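Local coordinates for cutinase-like protein (Cryptococcus sp., PDB 2CZQ), which probably hydrolyses carboxylic esters, as a cutinase-like enzyme built on the alpha/beta hydrolase fold, at residues Leu11-Gly16 against Ile80-Ser85; Glu19-Ser24 against Asn45-Ala50; Arg28-Gln33 against Gly188-Gly193. All blocks are in the same frame, centred on the assembly; numbering follows the deposited sequence. Where two conformers were deposited one is given.

Interaction 1 (Leu11-Gly16 against Ile80-Ser85); sequences LINTRG and ILQGYS
Strands 11-14 and 80-84 run parallel, Leu11 level with Ile80 and Thr14 with Gly83, their axes 18° apart and 4.6 Å at closest approach. Four backbone hydrogen bonds tie them: Ile12 N to Ile80 O, Gln82 N to Ile12 O, Thr14 N to Gln82 O and Tyr84 N to Thr14 O. Gln82 O is shared: besides Thr14 N, a water donates to it at 2.8 Å and also pairs with Thr14 OG1, which has a second hydrogen bond with Thr46 OG1. On the face of Leu11, Asn13 and Gln82, Leu11 lies alongside Ile80, its CD2 3.8 Å from Ile80 CB. Gln82 puts CG beside its own backbone N (chi1 -58°) and runs on extended, which brings OE1 within 3.4 Å of Asn13 CB; its NE2 bonds to Asn31 OD1. Asn13 carries its amide away from Gln82, to Ser24 N and Asn45 OD1. On the other face Ile12 and Leu81 point the same way and meet through methyls, Ile12 CD1 to Leu81 CD2 at 3.8 Å. Beyond the strands, Gly16 N approaches the Tyr84 ring obliquely, 3.9 Å from Tyr84 CD2, while Ser85 CB sits over the centre of that ring. Ser85 has a positive phi (60°), the strained turn expected of a nucleophile elbow, and its OG bonds to His180 NE2, consistent with a Ser-His-Asp triad. Strand 9-14 lies between strands 41-45 and 78-84; helix 28-37 covers Leu11 and Gln82, helix 57-73 covers Ile12, Thr14 and Leu81, and helix 86-98 also meets Thr14 and Leu81.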
loop_
_atom_site.group_PDB
_atom_site.type_symbol
_atom_site.label_atom_id
_atom_site.label_comp_id
_atom_site.label_asym_id
_atom_site.label_seq_id
_atom_site.Cartn_x
_atom_site.Cartn_y
_atom_site.Cartn_z
ATOM N N LEU A 11 -3.184 -6.341 -8.108
ATOM C CA LEU A 11 -3.243 -5.631 -6.840
ATOM C C LEU A 11 -2.519 -6.511 -5.834
ATOM O O LEU A 11 -3.060 -7.513 -5.365
ATOM C CB LEU A 11 -4.701 -5.385 -6.433
ATOM C CG LEU A 11 -5.589 -4.736 -7.504
ATOM C CD1 LEU A 11 -7.035 -4.664 -7.042
ATOM C CD2 LEU A 11 -5.085 -3.348 -7.888
ATOM N N ILE A 12 -1.261 -6.173 -5.570
ATOM C CA ILE A 12 -0.444 -6.929 -4.637
ATOM C C ILE A 12 -0.671 -6.313 -3.272
ATOM O O ILE A 12 -0.359 -5.138 -3.065
ATOM C CB ILE A 12 1.055 -6.850 -5.022
ATOM C CG1 ILE A 12 1.319 -7.556 -6.360
ATOM C CG2 ILE A 12 1.936 -7.424 -3.898
ATOM C CD1 ILE A 12 2.730 -7.372 -6.903
ATOM N N ASN A 13 -1.223 -7.095 -2.350
ATOM C CA ASN A 13 -1.507 -6.574 -1.020
ATOM C C ASN A 13 -0.819 -7.390 0.055
ATOM O O ASN A 13 -0.842 -8.627 0.028
ATOM C CB ASN A 13 -3.017 -6.450 -0.766
ATOM C CG ASN A 13 -3.687 -7.785 -0.495
ATOM O OD1 ASN A 13 -3.982 -8.118 0.657
ATOM N ND2 ASN A 13 -3.932 -8.558 -1.549
ATOM N N THR A 14 -0.194 -6.675 0.987
ATOM C CA THR A 14 0.532 -7.280 2.087
ATOM C C THR A 14 -0.172 -6.915 3.387
ATOM O O THR A 14 -0.388 -5.734 3.692
ATOM C CB THR A 14 1.989 -6.810 2.082
ATOM O OG1 THR A 14 2.548 -7.042 0.785
ATOM C CG2 THR A 14 2.837 -7.655 3.027
ATOM N N ARG A 15 -0.528 -7.944 4.146
ATOM C CA ARG A 15 -1.434 -7.811 5.277
ATOM C C ARG A 15 -0.727 -7.436 6.575
ATOM O O ARG A 15 0.506 -7.426 6.661
ATOM C CB ARG A 15 -2.212 -9.111 5.461
ATOM C CG ARG A 15 -1.409 -10.234 6.082
ATOM C CD ARG A 15 -2.046 -11.573 5.851
ATOM N NE ARG A 15 -1.406 -12.669 6.570
ATOM C CZ ARG A 15 -0.331 -13.323 6.153
ATOM N NH1 ARG A 15 0.273 -12.983 5.020
ATOM N NH2 ARG A 15 0.142 -14.332 6.870
ATOM N N GLY A 16 -1.533 -7.123 7.584
ATOM C CA GLY A 16 -1.027 -6.806 8.903
ATOM C C GLY A 16 -0.796 -8.029 9.772
ATOM O O GLY A 16 -1.307 -9.127 9.503
ATOM N N ILE A 80 -0.518 -2.271 -8.621
ATOM C CA ILE A 80 -0.697 -1.403 -7.460
ATOM C C ILE A 80 -0.186 -2.202 -6.268
ATOM O O ILE A 80 -0.571 -3.358 -6.084
ATOM C CB ILE A 80 -2.179 -1.026 -7.233
ATOM C CG1 ILE A 80 -2.794 -0.351 -8.470
ATOM C CG2 ILE A 80 -2.329 -0.159 -5.972
ATOM C CD1 ILE A 80 -2.221 1.017 -8.822
ATOM N N LEU A 81 0.692 -1.601 -5.471
ATOM C CA LEU A 81 1.165 -2.227 -4.239
ATOM C C LEU A 81 0.411 -1.642 -3.055
ATOM O O LEU A 81 0.375 -0.420 -2.888
ATOM C CB LEU A 81 2.668 -2.017 -4.038
ATOM C CG LEU A 81 3.581 -2.368 -5.214
ATOM C CD1 LEU A 81 5.038 -2.195 -4.812
ATOM C CD2 LEU A 81 3.316 -3.772 -5.742
ATOM N N GLN A 82 -0.179 -2.518 -2.248
ATOM C CA GLN A 82 -0.988 -2.125 -1.103
ATOM C C GLN A 82 -0.403 -2.762 0.136
ATOM O O GLN A 82 -0.062 -3.944 0.120
ATOM C CB GLN A 82 -2.421 -2.611 -1.286
ATOM C CG GLN A 82 -3.094 -2.090 -2.545
ATOM C CD GLN A 82 -4.391 -2.806 -2.866
ATOM O OE1 GLN A 82 -4.515 -4.008 -2.635
ATOM N NE2 GLN A 82 -5.359 -2.067 -3.410
ATOM N N GLY A 83 -0.304 -2.004 1.225
ATOM C CA GLY A 83 0.191 -2.566 2.465
ATOM C C GLY A 83 -0.474 -1.962 3.680
ATOM O O GLY A 83 -0.681 -0.746 3.735
ATOM N N TYR A 84 -0.817 -2.818 4.640
ATOM C CA TYR A 84 -1.433 -2.408 5.898
ATOM C C TYR A 84 -0.533 -2.803 7.059
ATOM O O TYR A 84 -0.172 -3.973 7.201
ATOM C CB TYR A 84 -2.795 -3.092 6.048
ATOM C CG TYR A 84 -3.438 -2.955 7.415
ATOM C CD1 TYR A 84 -3.517 -1.720 8.072
ATOM C CD2 TYR A 84 -3.958 -4.075 8.060
ATOM C CE1 TYR A 84 -4.111 -1.605 9.330
ATOM C CE2 TYR A 84 -4.544 -3.976 9.309
ATOM C CZ TYR A 84 -4.618 -2.745 9.943
ATOM O OH TYR A 84 -5.211 -2.668 11.184
ATOM N N SER A 85 -0.189 -1.824 7.899
ATOM C CA SER A 85 0.528 -2.079 9.148
ATOM C C SER A 85 1.875 -2.749 8.838
ATOM O O SER A 85 2.656 -2.179 8.074
ATOM C CB SER A 85 -0.354 -2.854 10.132
ATOM O OG SER A 85 0.169 -2.749 11.435
HETATM O O HOH W 1 2.398 -4.899 -0.889
#

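Interaction 2 (Glu19-Ser24 against Asn45-Ala50)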
loop_
_atom_site.group_PDB
_atom_site.type_symbol
_atom_site.label_atom_id
_atom_site.label_comp_id
_atom_site.label_asym_id
_atom_site.label_seq_id
_atom_site.Cartn_x
_atom_site.Cartn_y
_atom_site.Cartn_z
ATOM N N GLU A 19 -3.357 -11.120 10.710
ATOM C CA GLU A 19 -4.386 -11.415 9.715
ATOM C C GLU A 19 -4.088 -12.780 9.108
ATOM O O GLU A 19 -2.925 -13.097 8.869
ATOM C CB GLU A 19 -4.394 -10.361 8.621
ATOM C CG GLU A 19 -4.769 -8.971 9.097
ATOM C CD GLU A 19 -5.221 -8.101 7.947
ATOM O OE1 GLU A 19 -4.369 -7.405 7.355
ATOM O OE2 GLU A 19 -6.425 -8.150 7.614
ATOM N N PRO A 20 -5.106 -13.606 8.867
ATOM C CA PRO A 20 -4.868 -14.889 8.199
ATOM C C PRO A 20 -4.245 -14.676 6.826
ATOM O O PRO A 20 -4.541 -13.684 6.155
ATOM C CB PRO A 20 -6.275 -15.478 8.058
ATOM C CG PRO A 20 -7.054 -14.827 9.141
ATOM C CD PRO A 20 -6.525 -13.426 9.223
ATOM N N GLN A 21 -3.382 -15.597 6.414
ATOM C CA GLN A 21 -2.904 -15.590 5.042
ATOM C C GLN A 21 -4.117 -15.563 4.112
ATOM O O GLN A 21 -5.046 -16.354 4.268
ATOM C CB GLN A 21 -2.033 -16.813 4.776
ATOM C CG GLN A 21 -1.441 -16.873 3.366
ATOM C CD GLN A 21 -0.472 -15.734 3.078
ATOM O OE1 GLN A 21 0.560 -15.607 3.740
ATOM N NE2 GLN A 21 -0.807 -14.897 2.100
ATOM N N GLY A 22 -4.104 -14.634 3.162
ATOM C CA GLY A 22 -5.280 -14.272 2.395
ATOM C C GLY A 22 -5.269 -12.768 2.223
ATOM O O GLY A 22 -4.334 -12.098 2.673
ATOM N N GLN A 23 -6.292 -12.225 1.574
ATOM C CA GLN A 23 -6.352 -10.786 1.370
ATOM C C GLN A 23 -6.480 -10.061 2.704
ATOM O O GLN A 23 -7.210 -10.500 3.595
ATOM C CB GLN A 23 -7.514 -10.418 0.451
ATOM C CG GLN A 23 -7.493 -8.952 0.053
ATOM C CD GLN A 23 -8.584 -8.529 -0.919
ATOM O OE1 GLN A 23 -8.512 -7.431 -1.448
ATOM N NE2 GLN A 23 -9.585 -9.370 -1.143
ATOM N N SER A 24 -5.767 -8.951 2.849
ATOM C CA SER A 24 -5.924 -8.130 4.038
ATOM C C SER A 24 -7.323 -7.532 4.091
ATOM O O SER A 24 -7.857 -7.065 3.074
ATOM C CB SER A 24 -4.903 -6.998 4.031
ATOM O OG SER A 24 -5.093 -6.135 5.140
ATOM N N ASN A 45 -2.055 -11.941 -2.750
ATOM C CA ASN A 45 -1.814 -11.781 -1.322
ATOM C C ASN A 45 -0.403 -12.220 -0.974
ATOM O O ASN A 45 -0.064 -13.407 -1.051
ATOM C CB ASN A 45 -2.824 -12.587 -0.510
ATOM C CG ASN A 45 -4.241 -12.424 -1.015
ATOM O OD1 ASN A 45 -4.707 -11.310 -1.254
ATOM N ND2 ASN A 45 -4.942 -13.543 -1.169
ATOM N N THR A 46 0.431 -11.262 -0.598
ATOM C CA THR A 46 1.819 -11.549 -0.275
ATOM C C THR A 46 1.923 -12.676 0.742
ATOM O O THR A 46 1.219 -12.681 1.757
ATOM C CB THR A 46 2.441 -10.284 0.279
ATOM O OG1 THR A 46 2.367 -9.282 -0.740
ATOM C CG2 THR A 46 3.932 -10.465 0.582
ATOM N N VAL A 47 2.806 -13.631 0.465
ATOM C CA VAL A 47 2.989 -14.776 1.342
ATOM C C VAL A 47 4.140 -14.513 2.303
ATOM O O VAL A 47 5.288 -14.354 1.889
ATOM C CB VAL A 47 3.241 -16.072 0.548
ATOM C CG1 VAL A 47 3.455 -17.240 1.497
ATOM C CG2 VAL A 47 2.075 -16.356 -0.387
ATOM N N TYR A 48 3.803 -14.446 3.585
ATOM C CA TYR A 48 4.776 -14.337 4.666
ATOM C C TYR A 48 4.051 -14.601 5.969
ATOM O O TYR A 48 2.833 -14.776 5.978
ATOM C CB TYR A 48 5.519 -12.989 4.655
ATOM C CG TYR A 48 4.815 -11.786 5.253
ATOM C CD1 TYR A 48 3.542 -11.388 4.837
ATOM C CD2 TYR A 48 5.471 -11.002 6.205
ATOM C CE1 TYR A 48 2.930 -10.260 5.395
ATOM C CE2 TYR A 48 4.875 -9.880 6.757
ATOM C CZ TYR A 48 3.614 -9.514 6.351
ATOM O OH TYR A 48 3.051 -8.393 6.910
ATOM N N THR A 49 4.794 -14.659 7.067
ATOM C CA THR A 49 4.196 -15.048 8.341
ATOM C C THR A 49 3.346 -13.951 8.967
ATOM O O THR A 49 2.438 -14.254 9.736
ATOM C CB THR A 49 5.265 -15.467 9.360
ATOM O OG1 THR A 49 6.256 -14.438 9.451
ATOM C CG2 THR A 49 6.018 -16.725 8.915
ATOM N N ALA A 50 3.653 -12.687 8.671
ATOM C CA ALA A 50 2.995 -11.556 9.330
ATOM C C ALA A 50 3.001 -11.761 10.851
ATOM O O ALA A 50 1.978 -11.620 11.520
ATOM C CB ALA A 50 1.569 -11.356 8.785
HETATM O O HOH W 2 -1.006 -14.791 9.603
HETATM O O HOH W 3 -2.985 -15.778 0.195
#
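Gln21 reaches across to the backbone of Thr46-Tyr48, joining two loops that follow neighbouring parallel strands, 9-14 and 41-45, of the alpha/beta hydrolase sheet. Its chain leaves with CG opposite the backbone N (chi1 -178°) and bends at chi2 (64°), which lays the terminal amide along the second loop. Gln21 NE2 donates to Thr46 O at 3.0 Å in a nearly straight bond; the acceptor lies in the Gln21 amide plane, but the donor stands above the carbonyl plane of Thr46. Gln21 OE1 receives a weak bond from Tyr48 N and lies 4.0 Å from Val47 CG1. The two ends of the amide thus meet successive parts of one backbone, consistent with one choice of flip, though the OE1 bond is weak. Asn45 turns its amide against the Gly22-Gln23 peptide, Asn45 CG 3.4 Å from Gly22 C, a contact without a hydrogen bond. Asn45 OD1 instead accepts from Asn13 ND2 and comes to 3.1 Å from Gln23 CA. At the phi of Gly22, 140°, a CB would press on the carbonyl O of Gln21. Gln23 extends away, its OE1 taking a bond from Asn31 ND2. One water accepts from both Gln21 NE2, at 3.0 Å, and Asn45 ND2, at 3.3 Å.

Interaction 3 (Arg28-Gln33 against Gly188-Gly193)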
loop_
_atom_site.group_PDB
_atom_site.type_symbol
_atom_site.label_atom_id
_atom_site.label_comp_id
_atom_site.label_asym_id
_atom_site.label_seq_id
_atom_site.Cartn_x
_atom_site.Cartn_y
_atom_site.Cartn_z
ATOM N N ARG A 28 -10.046 -5.260 1.197
ATOM C CA ARG A 28 -11.095 -6.094 0.616
ATOM C C ARG A 28 -12.142 -5.286 -0.152
ATOM O O ARG A 28 -12.469 -5.610 -1.297
ATOM C CB ARG A 28 -11.768 -6.923 1.711
ATOM C CG ARG A 28 -12.541 -8.132 1.211
ATOM C CD ARG A 28 -13.023 -9.078 2.312
ATOM N NE ARG A 28 -12.154 -9.069 3.491
ATOM C CZ ARG A 28 -11.602 -10.149 4.038
ATOM N NH1 ARG A 28 -11.814 -11.354 3.524
ATOM N NH2 ARG A 28 -10.830 -10.023 5.109
ATOM N N THR A 29 -12.677 -4.241 0.468
ATOM C CA THR A 29 -13.711 -3.462 -0.190
ATOM C C THR A 29 -13.175 -2.743 -1.418
ATOM O O THR A 29 -13.721 -2.897 -2.511
ATOM C CB THR A 29 -14.363 -2.506 0.797
ATOM O OG1 THR A 29 -15.116 -3.293 1.725
ATOM C CG2 THR A 29 -15.406 -1.623 0.107
ATOM N N MET A 30 -12.090 -1.992 -1.263
ATOM C CA MET A 30 -11.574 -1.256 -2.409
ATOM C C MET A 30 -11.215 -2.197 -3.551
ATOM O O MET A 30 -11.431 -1.866 -4.715
ATOM C CB MET A 30 -10.395 -0.354 -2.038
ATOM C CG MET A 30 -9.102 -1.073 -1.667
ATOM S SD MET A 30 -7.804 0.058 -1.156
ATOM C CE MET A 30 -8.405 0.566 0.466
ATOM N N ASN A 31 -10.685 -3.377 -3.229
ATOM C CA ASN A 31 -10.285 -4.294 -4.288
ATOM C C ASN A 31 -11.461 -4.916 -5.016
ATOM O O ASN A 31 -11.379 -5.161 -6.221
ATOM C CB ASN A 31 -9.299 -5.328 -3.773
ATOM C CG ASN A 31 -7.941 -4.727 -3.512
ATOM O OD1 ASN A 31 -7.692 -3.577 -3.868
ATOM N ND2 ASN A 31 -7.053 -5.505 -2.911
ATOM N N SER A 32 -12.561 -5.144 -4.302
ATOM C CA SER A 32 -13.805 -5.521 -4.962
ATOM C C SER A 32 -14.252 -4.419 -5.932
ATOM O O SER A 32 -14.733 -4.704 -7.022
ATOM C CB SER A 32 -14.892 -5.887 -3.947
ATOM O OG SER A 32 -15.441 -4.743 -3.329
ATOM N N GLN A 33 -14.075 -3.160 -5.540
ATOM C CA GLN A 33 -14.450 -2.036 -6.393
ATOM C C GLN A 33 -13.539 -1.905 -7.611
ATOM O O GLN A 33 -14.012 -1.679 -8.726
ATOM C CB GLN A 33 -14.429 -0.731 -5.605
ATOM C CG GLN A 33 -15.429 -0.642 -4.475
ATOM C CD GLN A 33 -15.391 0.724 -3.849
ATOM O OE1 GLN A 33 -16.153 1.615 -4.244
ATOM N NE2 GLN A 33 -14.483 0.917 -2.907
ATOM N N GLY A 188 -14.123 6.503 3.735
ATOM C CA GLY A 188 -13.184 7.429 3.125
ATOM C C GLY A 188 -11.946 6.705 2.631
ATOM O O GLY A 188 -11.498 6.911 1.500
ATOM N N VAL A 189 -11.398 5.841 3.477
ATOM C CA VAL A 189 -10.205 5.074 3.132
ATOM C C VAL A 189 -10.456 4.147 1.943
ATOM O O VAL A 189 -9.680 4.138 0.980
ATOM C CB VAL A 189 -9.700 4.262 4.349
ATOM C CG1 VAL A 189 -8.554 3.351 3.957
ATOM C CG2 VAL A 189 -9.267 5.191 5.481
ATOM N N GLN A 190 -11.537 3.375 2.010
ATOM C CA GLN A 190 -11.820 2.399 0.965
ATOM C C GLN A 190 -12.076 3.089 -0.370
ATOM O O GLN A 190 -11.549 2.678 -1.398
ATOM C CB GLN A 190 -12.987 1.487 1.353
ATOM C CG GLN A 190 -12.692 0.568 2.538
ATOM C CD GLN A 190 -11.464 -0.288 2.312
ATOM O OE1 GLN A 190 -11.336 -0.933 1.272
ATOM N NE2 GLN A 190 -10.550 -0.288 3.278
ATOM N N THR A 191 -12.862 4.161 -0.348
ATOM C CA THR A 191 -13.174 4.868 -1.582
ATOM C C THR A 191 -11.934 5.525 -2.169
ATOM O O THR A 191 -11.694 5.443 -3.372
ATOM C CB THR A 191 -14.281 5.889 -1.347
ATOM O OG1 THR A 191 -15.417 5.221 -0.780
ATOM C CG2 THR A 191 -14.760 6.473 -2.677
ATOM N N MET A 192 -11.143 6.169 -1.322
ATOM C CA MET A 192 -9.909 6.795 -1.776
ATOM C C MET A 192 -8.983 5.773 -2.419
ATOM O O MET A 192 -8.377 6.055 -3.450
ATOM C CB MET A 192 -9.237 7.460 -0.586
ATOM C CG MET A 192 -8.044 8.313 -0.890
ATOM S SD MET A 192 -7.670 9.397 0.500
ATOM C CE MET A 192 -7.667 8.262 1.913
ATOM N N GLY A 193 -8.866 4.599 -1.804
ATOM C CA GLY A 193 -8.000 3.552 -2.326
ATOM C C GLY A 193 -8.453 3.017 -3.671
ATOM O O GLY A 193 -7.631 2.759 -4.555
HETATM O O HOH W 4 -15.629 2.273 -0.940
#
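Thr29 opens the contact, its CB 3.4 Å from Gln190 OE1 and its CG2 against Gln190 CB, the two side chains crossing at about a right angle. The helices that carry them, 28-33 and 188-193, run broadly in the same direction, with axes 34° apart and 8.2 Å at closest approach. Met30 follows and gives the largest share from its helix. Its backbone N donates to Gln190 OE1 at 2.8 Å, with the donor in the plane of the glutamine carbonyl. Gln190 reaches it by bending at chi2 (-56°), and its NE2 is taken up by Gly26 O and Tyr183 O, so bonds at both ends hold this buried amide in one rotation. The Met30 side chain passes across Gln190: Met30 CB rests 3.3 Å from Gln190 O, and chi1 of 69° sends the chain on toward Gly193. A further bend at chi3 brings Met30 CE back to 3.6 Å from Gln190 NE2. Met30 SD packs 3.7 Å from Gly193 CA, where the missing side chain lets the sulfur come directly onto the helix backbone. Gln33, one turn further, directs NE2 toward Gln190 O without bonding to it, at 3.7 Å; a water accepts weakly from Gln33 NE2 and donates to Thr191 OG1, itself bonded to Gln187 O. Beneath the pair, Met30 touches Phe112 and Val189 touches Ile114, both from strand 108-114, while Val189 also meets Val160 of strand 157-160. Helices side by side on one face of a parallel sheet are the layered packing of the alpha/beta hydrolase fold.

The Asn31 amide, on the helix of interaction 3, joins all three contacts: Asn31 OD1 to Gln82 NE2 of interaction 1 and Asn31 ND2 to Gln23 OE1 of interaction 2, each at 2.8 Å. Interaction 1 pairs two inner strands of the sheet; its Thr14 OG1 meets Thr46 OG1 of interaction 2 at 2.7 Å, and Arg15 O meets Tyr48 OH, also at 2.7 Å. The centres of interactions 1 and 2 lie about 9 Å apart, those of 2 and 3 about 18 Å. The likely nucleophile Ser85 follows strand 78-84 directly; Glu19 and Ser24, from interaction 2, touch the adjacent Tyr84, whereas interaction 3 packs a helix pair onto the same sheet.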